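Local atomic coordinates of extracellular ligand-binding receptor (Desulfohalobium retbaense DSM 5692, PDB entry 5ERE), a protein that binds 4-methyl-2-oxopentanoate (ketoleucine) in a periplasmic-binding-protein module joined to a tandem PAS sensor, and probably acts as a receptor for such solutes. Residues V110-E115 and I143-D148; Q163-A168 and A190-K195; A172-R177 and A200-Q205; Q118-L123 and E147-K152. One frame throughout, in Å; residues are numbered along the deposited sequence.

All four contacts lie in the periplasmic-binding-protein module, in the lobe built on the sheet of strands 129-134, 154-160, 181-185, 205-208 and 228-232. Interactions 1 and 4 join the same two helices, 112-123 and 137-149. Leu146 of the first packs against Leu123 of the fourth. Interaction 4 is the buried one, apart from an exposed arginine; the other three are partly buried. Interactions 2 and 3 hold the two ends of the neighbouring helices 168-175 and 190-199, and their segments alternate along the chain. Apolar packing runs through all four. Interaction 3 adds a lysine-to-carbonyl bond, interaction 1 a bound diol, and interaction 4 an arginine lying against a phenylalanine.

Interaction 1: V110-E115 and I143-D148; sequences VGVQQE and IRMLED. With EDO (1,2-ethanediol), chain G.
Val112 meets selenomethionine Met145 through one methyl, with Val112 CG1 3.7 Å from Met145 CG. The two side chains cross obliquely. CG1 stands anti to the backbone N of Val112 (chi1 179°), and this turns the methyl onto the methionine stem. Beyond CG, the Met145 chain bends at chi2 (-89°) and runs over the start of helix 112-123. Its terminal methyl CE comes to 3.9 Å from Gln113 N and 4.0 Å from Gln113 CB. The aliphatic root of the glutamine is therefore part of the contact.

A 1,2-ethanediol molecule, probably from the crystallisation liquor, sits beside this methyl. Gln113 N gives its O1 a hydrogen bond of 2.8 Å, with an N-H...O angle of 155°. Met145 CE lies 3.7 Å from the same O1. The diol is also bonded to Arg107, Leu97 and Ala95, and so bridges the helix start and the loop around Ala95.

Gly111 is the N-cap residue, and its O accepts from Glu115 N in the first turn. On the next shell, Glu115 is bonded to Thr230 and to Arg210 N. The chain here leaves strand 106-107 of one lobe and enters helix 112-123 of the other. Val112 also packs on Leu138, Ser141 and Trp142 of helix 137-149, while Val110 rests on Tyr306 and Tyr308 of strand 304-314.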
loop_
_atom_site.group_PDB
_atom_site.type_symbol
_atom_site.label_atom_id
_atom_site.label_comp_id
_atom_site.label_asym_id
_atom_site.label_seq_id
_atom_site.Cartn_x
_atom_site.Cartn_y
_atom_site.Cartn_z
ATOM N N VAL A 110 10.322 0.654 -6.283
ATOM C CA VAL A 110 8.884 0.485 -6.203
ATOM C C VAL A 110 8.195 1.544 -7.068
ATOM O O VAL A 110 8.566 2.717 -7.059
ATOM C CB VAL A 110 8.375 0.556 -4.751
ATOM C CG1 VAL A 110 6.851 0.686 -4.694
ATOM C CG2 VAL A 110 8.787 -0.701 -3.976
ATOM N N GLY A 111 7.182 1.100 -7.802
ATOM C CA GLY A 111 6.491 1.953 -8.750
ATOM C C GLY A 111 5.587 3.065 -8.215
ATOM O O GLY A 111 5.111 3.021 -7.083
ATOM N N VAL A 112 5.321 4.054 -9.064
ATOM C CA VAL A 112 4.381 5.153 -8.721
ATOM C C VAL A 112 3.025 4.628 -8.239
ATOM O O VAL A 112 2.509 5.078 -7.222
ATOM C CB VAL A 112 4.148 6.106 -9.933
ATOM C CG1 VAL A 112 3.156 7.229 -9.577
ATOM C CG2 VAL A 112 5.448 6.712 -10.348
ATOM N N GLN A 113 2.498 3.613 -8.906
ATOM C CA GLN A 113 1.175 3.098 -8.569
ATOM C C GLN A 113 1.100 2.629 -7.132
ATOM O O GLN A 113 0.164 2.974 -6.398
ATOM C CB GLN A 113 0.769 1.929 -9.469
ATOM C CG GLN A 113 -0.702 1.545 -9.234
ATOM C CD GLN A 113 -1.218 0.481 -10.177
ATOM O OE1 GLN A 113 -0.816 0.411 -11.335
ATOM N NE2 GLN A 113 -2.124 -0.355 -9.683
ATOM N N GLN A 114 2.105 1.856 -6.723
ATOM C CA GLN A 114 2.099 1.315 -5.377
ATOM C C GLN A 114 2.249 2.443 -4.377
ATOM O O GLN A 114 1.523 2.481 -3.412
ATOM C CB GLN A 114 3.227 0.279 -5.171
ATOM N N GLU A 115 3.205 3.337 -4.613
ATOM C CA GLU A 115 3.506 4.395 -3.667
ATOM C C GLU A 115 2.314 5.364 -3.583
ATOM O O GLU A 115 1.968 5.855 -2.501
ATOM C CB GLU A 115 4.795 5.157 -4.054
ATOM C CG GLU A 115 5.168 6.224 -3.016
ATOM C CD GLU A 115 6.463 6.962 -3.306
ATOM O OE1 GLU A 115 7.031 6.788 -4.400
ATOM O OE2 GLU A 115 6.922 7.729 -2.424
ATOM N N ILE A 143 1.212 13.022 -11.510
ATOM C CA ILE A 143 0.082 13.925 -11.764
ATOM C C ILE A 143 -1.105 13.105 -12.253
ATOM O O ILE A 143 -2.198 13.206 -11.700
ATOM C CB ILE A 143 0.428 15.044 -12.797
ATOM C CG1 ILE A 143 1.126 16.196 -12.085
ATOM C CG2 ILE A 143 -0.841 15.630 -13.468
ATOM C CD1 ILE A 143 1.883 17.128 -12.987
ATOM N N ARG A 144 -0.869 12.270 -13.257
ATOM C CA ARG A 144 -1.933 11.502 -13.874
ATOM C C ARG A 144 -2.554 10.547 -12.863
ATOM O O ARG A 144 -3.736 10.239 -12.949
ATOM C CB ARG A 144 -1.407 10.738 -15.094
HETATM N N MSE A 145 -1.764 10.093 -11.893
HETATM C CA MSE A 145 -2.250 9.150 -10.881
HETATM C C MSE A 145 -3.105 9.844 -9.864
HETATM O O MSE A 145 -4.155 9.344 -9.460
HETATM C CB MSE A 145 -1.103 8.492 -10.142
HETATM C CG MSE A 145 -0.301 7.553 -10.964
HETATM SE SE MSE A 145 -0.977 5.727 -10.932
HETATM C CE MSE A 145 0.495 4.995 -11.984
ATOM N N LEU A 146 -2.610 10.985 -9.417
ATOM C CA LEU A 146 -3.280 11.730 -8.395
ATOM C C LEU A 146 -4.607 12.267 -8.948
ATOM O O LEU A 146 -5.622 12.266 -8.254
ATOM C CB LEU A 146 -2.370 12.839 -7.895
ATOM C CG LEU A 146 -1.289 12.360 -6.915
ATOM C CD1 LEU A 146 -0.242 13.430 -6.698
ATOM C CD2 LEU A 146 -1.928 11.939 -5.600
ATOM N N GLU A 147 -4.595 12.672 -10.214
ATOM C CA GLU A 147 -5.800 13.168 -10.880
ATOM C C GLU A 147 -6.866 12.096 -11.025
ATOM O O GLU A 147 -8.054 12.379 -10.904
ATOM C CB GLU A 147 -5.452 13.714 -12.256
ATOM C CG GLU A 147 -4.877 15.107 -12.224
ATOM C CD GLU A 147 -4.464 15.581 -13.592
ATOM O OE1 GLU A 147 -4.456 14.752 -14.534
ATOM O OE2 GLU A 147 -4.140 16.774 -13.718
ATOM N N ASP A 148 -6.442 10.864 -11.286
ATOM C CA ASP A 148 -7.383 9.758 -11.426
ATOM C C ASP A 148 -8.001 9.378 -10.089
ATOM O O ASP A 148 -9.159 8.969 -10.016
ATOM C CB ASP A 148 -6.699 8.546 -12.037
ATOM C CG ASP A 148 -6.382 8.741 -13.504
ATOM O OD1 ASP A 148 -6.419 9.901 -13.979
ATOM O OD2 ASP A 148 -6.094 7.734 -14.185
HETATM C C1 EDO G . 4.171 1.918 -12.241
HETATM O O1 EDO G . 3.439 2.849 -11.432
HETATM C C2 EDO G . 5.082 2.737 -13.133
HETATM O O2 EDO G . 6.388 2.154 -13.167
#

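Interaction 2: Q163-A168 and A190-K195; sequences QQMDIA and AATIAK
Two successive bends in selenomethionine Met165, at chi2 (-53°) and chi3 (-72°), fold its terminal methyl back onto Ile193 and Thr192. Ile167 reaches the same helix in another way. Its CG1 sits between its own backbone N and carbonyl carbon (chi1 55°), and from there the branch extends to CD1. The setting is the Rossmann-like lobe of a type I periplasmic binding protein. The loop holding Met165 and Ile167 follows strand 154-160 and leads into helix 168-175. Helix 190-199 is the next helix along the chain, after strand 181-185.

The contact is purely apolar. Met165 CE lies 3.7 Å from Ile193 CG1, and the two side chains cross at about a right angle. The same methyl lies 4.1 Å from Thr192 CG2, on the more open side of the contact. The selenomethionine tip thus rests across two consecutive residues of the helix. Met165 has a left-handed backbone conformation, where the loop turns. Ile167 is the N-cap residue of helix 168-175, so this contact sets the start of one helix against the first turn of the other. Tyr160 of strand 154-160 packs on Met165, Ile167 and Ile193. Ile167 CD1 meets the helix backbone as well as the side chain, at 3.8 Å from Ile193 CA and 4.0 Å from Ile193 CG1.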
loop_
_atom_site.group_PDB
_atom_site.type_symbol
_atom_site.label_atom_id
_atom_site.label_comp_id
_atom_site.label_asym_id
_atom_site.label_seq_id
_atom_site.Cartn_x
_atom_site.Cartn_y
_atom_site.Cartn_z
ATOM N N GLN A 163 16.167 21.900 -13.260
ATOM C CA GLN A 163 17.399 22.662 -13.445
ATOM C C GLN A 163 17.121 24.187 -13.368
ATOM O O GLN A 163 17.841 24.923 -12.700
ATOM C CB GLN A 163 18.060 22.310 -14.783
ATOM C CG GLN A 163 18.791 20.938 -14.805
ATOM C CD GLN A 163 17.837 19.759 -14.980
ATOM O OE1 GLN A 163 17.899 18.776 -14.238
ATOM N NE2 GLN A 163 16.955 19.851 -15.975
ATOM N N GLN A 164 16.074 24.663 -14.030
ATOM C CA GLN A 164 15.814 26.112 -14.062
ATOM C C GLN A 164 15.272 26.682 -12.737
ATOM O O GLN A 164 15.736 27.716 -12.279
ATOM C CB GLN A 164 14.854 26.441 -15.209
ATOM C CG GLN A 164 15.533 26.502 -16.575
ATOM C CD GLN A 164 16.612 27.594 -16.658
ATOM O OE1 GLN A 164 16.697 28.477 -15.796
ATOM N NE2 GLN A 164 17.430 27.540 -17.710
HETATM N N MSE A 165 14.310 25.995 -12.126
HETATM C CA MSE A 165 13.713 26.393 -10.831
HETATM C C MSE A 165 13.006 27.752 -10.913
HETATM O O MSE A 165 12.956 28.519 -9.938
HETATM C CB MSE A 165 14.761 26.434 -9.731
HETATM C CG MSE A 165 15.352 25.029 -9.424
HETATM SE SE MSE A 165 13.921 23.733 -9.060
HETATM C CE MSE A 165 13.348 24.362 -7.326
ATOM N N ASP A 166 12.438 28.021 -12.074
ATOM C CA ASP A 166 11.551 29.159 -12.213
ATOM C C ASP A 166 10.131 28.727 -11.867
ATOM O O ASP A 166 9.446 28.173 -12.716
ATOM C CB ASP A 166 11.607 29.719 -13.622
ATOM C CG ASP A 166 10.863 31.035 -13.736
ATOM O OD1 ASP A 166 10.390 31.539 -12.689
ATOM O OD2 ASP A 166 10.760 31.563 -14.858
ATOM N N ILE A 167 9.701 28.982 -10.629
ATOM C CA ILE A 167 8.416 28.484 -10.131
ATOM C C ILE A 167 7.450 29.572 -9.622
ATOM O O ILE A 167 6.382 29.241 -9.103
ATOM C CB ILE A 167 8.632 27.485 -8.991
ATOM C CG1 ILE A 167 9.493 28.122 -7.899
ATOM C CG2 ILE A 167 9.299 26.208 -9.525
ATOM C CD1 ILE A 167 9.509 27.340 -6.608
ATOM N N ALA A 168 7.822 30.848 -9.760
ATOM C CA ALA A 168 6.999 31.958 -9.257
ATOM C C ALA A 168 5.582 31.938 -9.834
ATOM O O ALA A 168 4.603 32.187 -9.119
ATOM C CB ALA A 168 7.666 33.297 -9.563
ATOM N N ALA A 190 13.017 20.522 -3.450
ATOM C CA ALA A 190 11.865 20.818 -2.624
ATOM C C ALA A 190 12.162 21.799 -1.504
ATOM O O ALA A 190 11.251 22.443 -1.047
ATOM C CB ALA A 190 11.286 19.545 -2.037
ATOM N N ALA A 191 13.402 21.903 -1.042
ATOM C CA ALA A 191 13.717 22.874 0.012
ATOM C C ALA A 191 13.566 24.327 -0.492
ATOM O O ALA A 191 13.197 25.219 0.263
ATOM C CB ALA A 191 15.112 22.653 0.546
ATOM N N THR A 192 13.850 24.544 -1.768
ATOM C CA THR A 192 13.661 25.845 -2.396
ATOM C C THR A 192 12.191 26.101 -2.717
ATOM O O THR A 192 11.657 27.206 -2.478
ATOM C CB THR A 192 14.501 25.954 -3.676
ATOM O OG1 THR A 192 15.882 25.951 -3.311
ATOM C CG2 THR A 192 14.189 27.246 -4.472
ATOM N N ILE A 193 11.535 25.083 -3.262
ATOM C CA ILE A 193 10.106 25.171 -3.527
ATOM C C ILE A 193 9.373 25.535 -2.230
ATOM O O ILE A 193 8.590 26.475 -2.214
ATOM C CB ILE A 193 9.559 23.859 -4.128
ATOM C CG1 ILE A 193 10.189 23.610 -5.497
ATOM C CG2 ILE A 193 8.061 23.930 -4.316
ATOM C CD1 ILE A 193 9.929 22.174 -6.078
ATOM N N ALA A 194 9.666 24.815 -1.149
ATOM C CA ALA A 194 9.072 25.078 0.166
ATOM C C ALA A 194 9.261 26.532 0.622
ATOM O O ALA A 194 8.327 27.148 1.125
ATOM C CB ALA A 194 9.670 24.146 1.208
ATOM N N LYS A 195 10.473 27.052 0.458
ATOM C CA LYS A 195 10.824 28.397 0.910
ATOM C C LYS A 195 9.956 29.421 0.212
ATOM O O LYS A 195 9.271 30.221 0.856
ATOM C CB LYS A 195 12.295 28.700 0.626
ATOM C CG LYS A 195 12.927 29.741 1.549
ATOM C CD LYS A 195 13.913 30.654 0.832
ATOM C CE LYS A 195 14.972 31.173 1.803
ATOM N NZ LYS A 195 15.869 32.193 1.200
#

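Interaction 3: A172-R177 and A200-Q205; sequences ATIKAR and AGIKAQ
The carbonyl group of Ala200 receives the ammonium end of Lys175. Lys175 NZ is 3.1 Å from Ala200 O, with a C=O...N angle of 148°, and the donor is tilted 29° from the carbonyl plane. The stem is tight against the same oxygen, with Lys175 CD 3.0 Å from Ala200 O, where the chain bends at chi3 (148°). Within segment 172-177, the Arg177 guanidinium has Thr173 O over one face, offset toward the rim.

Ala200 directly follows helix 190-199. Gly201 is the first residue to leave helical angles, with positive phi in a Schellman motif, a common way to close a helix C-terminus. Lysine donation to a carbonyl here puts a positive charge at the negative end of the helix dipole, which would probably be favourable. In this Rossmann-like lobe the loop then runs on to strand 205-208, while helix 168-175 ends beside it.

Nearer the lysine backbone the contact is apolar. Ile202 CG1 lies 3.7 Å from Lys175 CB. Ile202 CD1 reaches further, to 4.1 Å from Ile174 CG2, and these two isoleucines cross at about a right angle. Ile174 also packs on Ala130 and Leu132 of strand 129-134. Arg198 bonds to the carbonyl oxygens of Ile202 and Ala204.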
loop_
_atom_site.group_PDB
_atom_site.type_symbol
_atom_site.label_atom_id
_atom_site.label_comp_id
_atom_site.label_asym_id
_atom_site.label_seq_id
_atom_site.Cartn_x
_atom_site.Cartn_y
_atom_site.Cartn_z
ATOM N N ALA A 172 2.020 30.980 -8.090
ATOM C CA ALA A 172 0.963 32.010 -8.107
ATOM C C ALA A 172 -0.365 31.352 -8.449
ATOM O O ALA A 172 -1.343 31.496 -7.713
ATOM C CB ALA A 172 1.286 33.131 -9.101
ATOM N N THR A 173 -0.378 30.603 -9.551
ATOM C CA THR A 173 -1.507 29.749 -9.898
ATOM C C THR A 173 -1.984 28.963 -8.690
ATOM O O THR A 173 -3.178 28.844 -8.444
ATOM C CB THR A 173 -1.135 28.742 -10.988
ATOM O OG1 THR A 173 -0.511 29.418 -12.079
ATOM C CG2 THR A 173 -2.360 27.986 -11.485
ATOM N N ILE A 174 -1.033 28.426 -7.941
ATOM C CA ILE A 174 -1.352 27.499 -6.873
ATOM C C ILE A 174 -1.973 28.195 -5.669
ATOM O O ILE A 174 -2.948 27.704 -5.092
ATOM C CB ILE A 174 -0.089 26.733 -6.422
ATOM C CG1 ILE A 174 0.200 25.592 -7.403
ATOM C CG2 ILE A 174 -0.262 26.193 -4.987
ATOM C CD1 ILE A 174 1.614 25.023 -7.282
ATOM N N LYS A 175 -1.369 29.300 -5.256
ATOM C CA LYS A 175 -1.885 30.053 -4.123
ATOM C C LYS A 175 -3.319 30.471 -4.408
ATOM O O LYS A 175 -4.171 30.419 -3.530
ATOM C CB LYS A 175 -1.024 31.276 -3.830
ATOM C CG LYS A 175 -1.651 32.226 -2.827
ATOM C CD LYS A 175 -0.646 33.244 -2.331
ATOM C CE LYS A 175 -1.303 34.570 -1.998
ATOM N NZ LYS A 175 -0.305 35.603 -1.613
ATOM N N ALA A 176 -3.581 30.810 -5.665
ATOM C CA ALA A 176 -4.895 31.296 -6.074
ATOM C C ALA A 176 -5.950 30.194 -6.073
ATOM O O ALA A 176 -7.097 30.444 -6.444
ATOM C CB ALA A 176 -4.814 31.935 -7.456
ATOM N N ARG A 177 -5.580 28.981 -5.663
ATOM C CA ARG A 177 -6.583 27.927 -5.542
ATOM C C ARG A 177 -6.746 27.492 -4.103
ATOM O O ARG A 177 -7.468 26.527 -3.828
ATOM C CB ARG A 177 -6.236 26.735 -6.412
ATOM C CG ARG A 177 -5.835 27.087 -7.820
ATOM C CD ARG A 177 -6.988 26.997 -8.788
ATOM N NE ARG A 177 -6.467 27.044 -10.157
ATOM C CZ ARG A 177 -6.548 28.085 -10.984
ATOM N NH1 ARG A 177 -7.170 29.207 -10.625
ATOM N NH2 ARG A 177 -6.015 27.994 -12.196
ATOM N N ALA A 200 5.553 33.114 -0.359
ATOM C CA ALA A 200 4.478 33.548 -1.232
ATOM C C ALA A 200 3.102 33.481 -0.535
ATOM O O ALA A 200 2.065 33.734 -1.168
ATOM C CB ALA A 200 4.471 32.709 -2.509
ATOM N N GLY A 201 3.099 33.152 0.760
ATOM C CA GLY A 201 1.882 33.148 1.562
ATOM C C GLY A 201 1.137 31.821 1.613
ATOM O O GLY A 201 0.129 31.703 2.305
ATOM N N ILE A 202 1.619 30.815 0.884
ATOM C CA ILE A 202 0.995 29.484 0.907
ATOM C C ILE A 202 1.267 28.776 2.234
ATOM O O ILE A 202 2.415 28.564 2.626
ATOM C CB ILE A 202 1.495 28.607 -0.244
ATOM C CG1 ILE A 202 1.055 29.216 -1.576
ATOM C CG2 ILE A 202 0.956 27.184 -0.100
ATOM C CD1 ILE A 202 1.918 28.788 -2.750
ATOM N N LYS A 203 0.191 28.403 2.905
ATOM C CA LYS A 203 0.245 27.849 4.245
ATOM C C LYS A 203 -0.108 26.351 4.248
ATOM O O LYS A 203 -0.091 25.707 5.301
ATOM C CB LYS A 203 -0.716 28.623 5.168
ATOM N N ALA A 204 -0.430 25.822 3.066
ATOM C CA ALA A 204 -0.854 24.430 2.884
ATOM C C ALA A 204 0.115 23.381 3.484
ATOM O O ALA A 204 1.313 23.615 3.598
ATOM C CB ALA A 204 -1.056 24.152 1.378
ATOM N N GLN A 205 -0.432 22.242 3.899
ATOM C CA GLN A 205 0.395 21.098 4.324
ATOM C C GLN A 205 1.239 20.631 3.146
ATOM O O GLN A 205 0.694 20.352 2.076
ATOM C CB GLN A 205 -0.475 19.939 4.836
ATOM C CG GLN A 205 0.275 18.618 5.039
ATOM C CD GLN A 205 1.164 18.625 6.268
ATOM O OE1 GLN A 205 0.713 18.981 7.361
ATOM N NE2 GLN A 205 2.432 18.230 6.103
#

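Interaction 4: Q118-L123 and E147-K152; sequences QLAAYL and EDRFPK
Ala120 and Arg149 bring the two backbones closest, with their CA atoms 8.0 Å apart, near a kink in helix 112-123 where Ala121 N and Tyr122 N bond three residues back, to Gln118 O and Leu119 O. Helix 137-149 belongs to a beta-alpha-beta crossover between parallel strands 129-134 and 154-160, and Phe150 is the first residue to leave it.

The Phe150 ring reaches helix 112-123. Its CE2 lies 3.9 Å from Leu123 CB, and its CZ lies 4.0 Å from Ala120 CB. Leu123 CB approaches the ring obliquely. Ala120 O sits at the ring edge, near its plane, 3.8 Å from Phe150 CZ, which would be a weak, favourable approach of the C-H edge to the oxygen.

Arg149 lies against its own neighbour. With CG anti to the backbone N (chi1 171°), CG lies over one face of the Phe150 ring, offset toward the rim; the bend at chi2 (60°) then carries the guanidinium to the ring's far end, at CZ. Thr124 touches both residues. Phe150 CZ stands 3.8 Å above the plane of the Arg149 guanidinium, over its centre, while Arg149 NE is 4.0 Å from Ala120 CB.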
loop_
_atom_site.group_PDB
_atom_site.type_symbol
_atom_site.label_atom_id
_atom_site.label_comp_id
_atom_site.label_asym_id
_atom_site.label_seq_id
_atom_site.Cartn_x
_atom_site.Cartn_y
_atom_site.Cartn_z
ATOM N N GLN A 118 -0.507 4.180 -1.312
ATOM C CA GLN A 118 -0.228 4.402 0.099
ATOM C C GLN A 118 -0.407 5.889 0.466
ATOM O O GLN A 118 -1.027 6.211 1.480
ATOM C CB GLN A 118 1.175 3.915 0.440
ATOM C CG GLN A 118 1.311 2.375 0.221
ATOM C CD GLN A 118 2.600 1.794 0.766
ATOM O OE1 GLN A 118 3.484 1.349 0.002
ATOM N NE2 GLN A 118 2.715 1.781 2.095
ATOM N N LEU A 119 0.168 6.780 -0.340
ATOM C CA LEU A 119 0.071 8.206 -0.084
ATOM C C LEU A 119 -1.405 8.657 -0.020
ATOM O O LEU A 119 -1.744 9.545 0.763
ATOM C CB LEU A 119 0.838 8.992 -1.165
ATOM C CG LEU A 119 0.896 10.527 -1.072
ATOM C CD1 LEU A 119 1.704 10.989 0.109
ATOM C CD2 LEU A 119 1.492 11.111 -2.347
ATOM N N ALA A 120 -2.264 7.994 -0.793
ATOM C CA ALA A 120 -3.698 8.291 -0.836
ATOM C C ALA A 120 -4.388 8.137 0.511
ATOM O O ALA A 120 -5.446 8.718 0.717
ATOM C CB ALA A 120 -4.404 7.383 -1.876
ATOM N N ALA A 121 -3.819 7.348 1.417
ATOM C CA ALA A 121 -4.439 7.176 2.732
ATOM C C ALA A 121 -4.358 8.452 3.537
ATOM O O ALA A 121 -5.188 8.692 4.402
ATOM C CB ALA A 121 -3.784 6.037 3.530
ATOM N N TYR A 122 -3.311 9.230 3.287
ATOM C CA TYR A 122 -3.129 10.516 3.951
ATOM C C TYR A 122 -3.933 11.604 3.229
ATOM O O TYR A 122 -4.642 12.379 3.865
ATOM C CB TYR A 122 -1.646 10.876 3.979
ATOM C CG TYR A 122 -1.323 12.166 4.687
ATOM C CD1 TYR A 122 -1.488 12.277 6.063
ATOM C CD2 TYR A 122 -0.826 13.264 3.993
ATOM C CE1 TYR A 122 -1.187 13.445 6.733
ATOM C CE2 TYR A 122 -0.534 14.454 4.653
ATOM C CZ TYR A 122 -0.715 14.532 6.031
ATOM O OH TYR A 122 -0.423 15.682 6.727
ATOM N N LEU A 123 -3.809 11.633 1.905
ATOM C CA LEU A 123 -4.327 12.739 1.084
ATOM C C LEU A 123 -5.853 12.794 1.074
ATOM O O LEU A 123 -6.446 13.819 0.708
ATOM C CB LEU A 123 -3.825 12.632 -0.372
ATOM C CG LEU A 123 -2.378 13.034 -0.680
ATOM C CD1 LEU A 123 -2.068 12.987 -2.182
ATOM C CD2 LEU A 123 -2.078 14.401 -0.123
ATOM N N GLU A 147 -4.595 12.672 -10.214
ATOM C CA GLU A 147 -5.800 13.168 -10.880
ATOM C C GLU A 147 -6.866 12.096 -11.025
ATOM O O GLU A 147 -8.054 12.379 -10.904
ATOM C CB GLU A 147 -5.452 13.714 -12.256
ATOM C CG GLU A 147 -4.877 15.107 -12.224
ATOM C CD GLU A 147 -4.464 15.581 -13.592
ATOM O OE1 GLU A 147 -4.456 14.752 -14.534
ATOM O OE2 GLU A 147 -4.140 16.774 -13.718
ATOM N N ASP A 148 -6.442 10.864 -11.286
ATOM C CA ASP A 148 -7.383 9.758 -11.426
ATOM C C ASP A 148 -8.001 9.378 -10.089
ATOM O O ASP A 148 -9.159 8.969 -10.016
ATOM C CB ASP A 148 -6.699 8.546 -12.037
ATOM C CG ASP A 148 -6.382 8.741 -13.504
ATOM O OD1 ASP A 148 -6.419 9.901 -13.979
ATOM O OD2 ASP A 148 -6.094 7.734 -14.185
ATOM N N ARG A 149 -7.220 9.526 -9.032
ATOM C CA ARG A 149 -7.627 9.071 -7.714
ATOM C C ARG A 149 -8.485 10.111 -7.051
ATOM O O ARG A 149 -9.438 9.787 -6.352
ATOM C CB ARG A 149 -6.400 8.766 -6.840
ATOM C CG ARG A 149 -6.718 8.501 -5.375
ATOM C CD ARG A 149 -7.628 7.314 -5.223
ATOM N NE ARG A 149 -7.921 7.001 -3.825
ATOM C CZ ARG A 149 -8.829 7.627 -3.084
ATOM N NH1 ARG A 149 -9.035 7.254 -1.823
ATOM N NH2 ARG A 149 -9.542 8.623 -3.604
ATOM N N PHE A 150 -8.129 11.369 -7.283
ATOM C CA PHE A 150 -8.754 12.496 -6.625
ATOM C C PHE A 150 -9.297 13.560 -7.616
ATOM O O PHE A 150 -8.895 14.729 -7.568
ATOM C CB PHE A 150 -7.745 13.130 -5.686
ATOM C CG PHE A 150 -7.343 12.257 -4.533
ATOM C CD1 PHE A 150 -8.242 11.962 -3.523
ATOM C CD2 PHE A 150 -6.043 11.763 -4.435
ATOM C CE1 PHE A 150 -7.862 11.167 -2.433
ATOM C CE2 PHE A 150 -5.653 10.976 -3.347
ATOM C CZ PHE A 150 -6.563 10.680 -2.349
ATOM N N PRO A 151 -10.218 13.157 -8.504
ATOM C CA PRO A 151 -10.817 14.088 -9.480
ATOM C C PRO A 151 -11.295 15.402 -8.887
ATOM O O PRO A 151 -10.987 16.469 -9.421
ATOM C CB PRO A 151 -12.011 13.310 -10.009
ATOM C CG PRO A 151 -11.664 11.910 -9.826
ATOM C CD PRO A 151 -10.870 11.838 -8.559
ATOM N N LYS A 152 -12.032 15.321 -7.787
ATOM C CA LYS A 152 -12.674 16.494 -7.220
ATOM C C LYS A 152 -11.691 17.323 -6.420
ATOM O O LYS A 152 -11.733 18.544 -6.460
ATOM C CB LYS A 152 -13.860 16.083 -6.336
#